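Protein A6 homolog (Fowlpox virus, PDB 6BR8) binds phospholipids and probably plays an essential part in the transition from immature to mature virions during poxvirus assembly. Local coordinates at residues 189-192 against 193-197. Residues are numbered along the deposited sequence; the frame is centred on the assembly and turned at random.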
loop_
_atom_site.group_PDB
_atom_site.type_symbol
_atom_site.label_atom_id
_atom_site.label_comp_id
_atom_site.label_asym_id
_atom_site.label_seq_id
_atom_site.Cartn_x
_atom_site.Cartn_y
_atom_site.Cartn_z
ATOM N N LEU A 189 10.926 14.611 -2.363
ATOM C CA LEU A 189 11.261 13.257 -1.932
ATOM C C LEU A 189 11.381 12.320 -3.129
ATOM O O LEU A 189 12.301 11.499 -3.199
ATOM C CB LEU A 189 10.229 12.727 -0.926
ATOM C CG LEU A 189 10.738 11.481 -0.166
ATOM C CD1 LEU A 189 12.167 11.701 0.259
ATOM C CD2 LEU A 189 9.902 11.087 1.065
ATOM N N ILE A 190 10.473 12.429 -4.089
ATOM C CA ILE A 190 10.566 11.590 -5.279
ATOM C C ILE A 190 11.877 11.849 -6.012
ATOM O O ILE A 190 12.563 10.916 -6.446
ATOM C CB ILE A 190 9.364 11.846 -6.202
ATOM C CG1 ILE A 190 8.088 11.255 -5.603
ATOM C CG2 ILE A 190 9.645 11.312 -7.582
ATOM C CD1 ILE A 190 6.840 11.835 -6.237
ATOM N N SER A 191 12.238 13.123 -6.170
ATOM C CA SER A 191 13.431 13.446 -6.939
ATOM C C SER A 191 14.701 13.003 -6.220
ATOM O O SER A 191 15.658 12.567 -6.868
ATOM C CB SER A 191 13.466 14.943 -7.238
ATOM O OG SER A 191 14.456 15.233 -8.202
ATOM N N GLU A 192 14.741 13.134 -4.884
ATOM C CA GLU A 192 15.910 12.687 -4.111
ATOM C C GLU A 192 16.165 11.198 -4.293
ATOM O O GLU A 192 17.309 10.770 -4.470
ATOM C CB GLU A 192 15.737 12.976 -2.620
ATOM C CG GLU A 192 16.745 12.227 -1.751
ATOM C CD GLU A 192 18.177 12.784 -1.807
ATOM O OE1 GLU A 192 18.422 13.847 -2.443
ATOM O OE2 GLU A 192 19.072 12.135 -1.218
ATOM N N ILE A 193 15.105 10.399 -4.260
ATOM C CA ILE A 193 15.278 8.962 -4.378
ATOM C C ILE A 193 15.663 8.577 -5.804
ATOM O O ILE A 193 16.602 7.797 -6.002
ATOM C CB ILE A 193 14.000 8.260 -3.894
ATOM C CG1 ILE A 193 13.690 8.652 -2.428
ATOM C CG2 ILE A 193 14.124 6.744 -4.038
ATOM C CD1 ILE A 193 12.378 8.034 -1.897
ATOM N N SER A 194 15.009 9.160 -6.816
ATOM C CA SER A 194 15.300 8.795 -8.204
ATOM C C SER A 194 16.723 9.176 -8.613
ATOM O O SER A 194 17.350 8.479 -9.417
ATOM C CB SER A 194 14.283 9.444 -9.148
ATOM O OG SER A 194 14.656 10.777 -9.419
ATOM N N ASN A 195 17.246 10.279 -8.089
ATOM C CA ASN A 195 18.623 10.671 -8.368
ATOM C C ASN A 195 19.629 9.967 -7.472
ATOM O O ASN A 195 20.841 10.033 -7.722
ATOM C CB ASN A 195 18.758 12.177 -8.203
ATOM C CG ASN A 195 18.052 12.925 -9.299
ATOM O OD1 ASN A 195 17.996 12.460 -10.425
ATOM N ND2 ASN A 195 17.450 14.052 -8.960
ATOM N N ASN A 196 19.158 9.307 -6.428
ATOM C CA ASN A 196 20.068 8.576 -5.564
ATOM C C ASN A 196 19.533 7.151 -5.417
ATOM O O ASN A 196 19.385 6.644 -4.307
ATOM C CB ASN A 196 20.244 9.317 -4.232
ATOM C CG ASN A 196 20.842 10.731 -4.410
ATOM O OD1 ASN A 196 20.133 11.731 -4.603
ATOM N ND2 ASN A 196 22.159 10.801 -4.391
ATOM N N ARG A 197 19.265 6.511 -6.564
ATOM C CA ARG A 197 18.631 5.196 -6.618
ATOM C C ARG A 197 19.471 4.125 -5.942
ATOM O O ARG A 197 18.998 3.446 -5.026
ATOM C CB ARG A 197 18.380 4.779 -8.066
ATOM C CG ARG A 197 16.946 4.858 -8.508
ATOM C CD ARG A 197 16.676 4.142 -9.856
ATOM N NE ARG A 197 17.656 4.400 -10.926
ATOM C CZ ARG A 197 17.771 5.540 -11.610
ATOM N NH1 ARG A 197 17.001 6.578 -11.312
ATOM N NH2 ARG A 197 18.680 5.647 -12.581
#
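S191 and N195 meet through the backbone at the C-terminal end of the alpha-helix 186-195, which lies at the surface of this C-terminal part of the A6 protein, next to the break at N196, the residue before helix 197-210. Three i to i+4 bonds define the helix here: N of I193 reaches O of L189 at 3.2 Å, N of S194 reaches O of I190 at 3.0 Å, and N of N195 reaches O of S191 at 3.0 Å. Their N-H...O angles, all at least 157°, are near straight. At the next residue the step shortens to i to i+3, N of N196 bonding to O of I193 at 3.0 Å.

A hydroxyl adds to this backbone set. With chi1 at 82°, OG of S194 sits between its own backbone N and carbonyl carbon and donates to O of S191 at 3.3 Å. The bond is long and comes in well off the C=O direction, at a C=O...OG angle of 111°, so it supplements the backbone bond from N195. The S191 carbonyl therefore accepts twice, both donors lying on the same face of its plane.

Apolar contact is slight: I193, extended along its CG1 branch, brings CD1 to 4.2 Å from CG of L189. On the polar side, the carboxylate of E192 links this helix to the next, because its OE2 is hydrogen-bonded to OH of Y200.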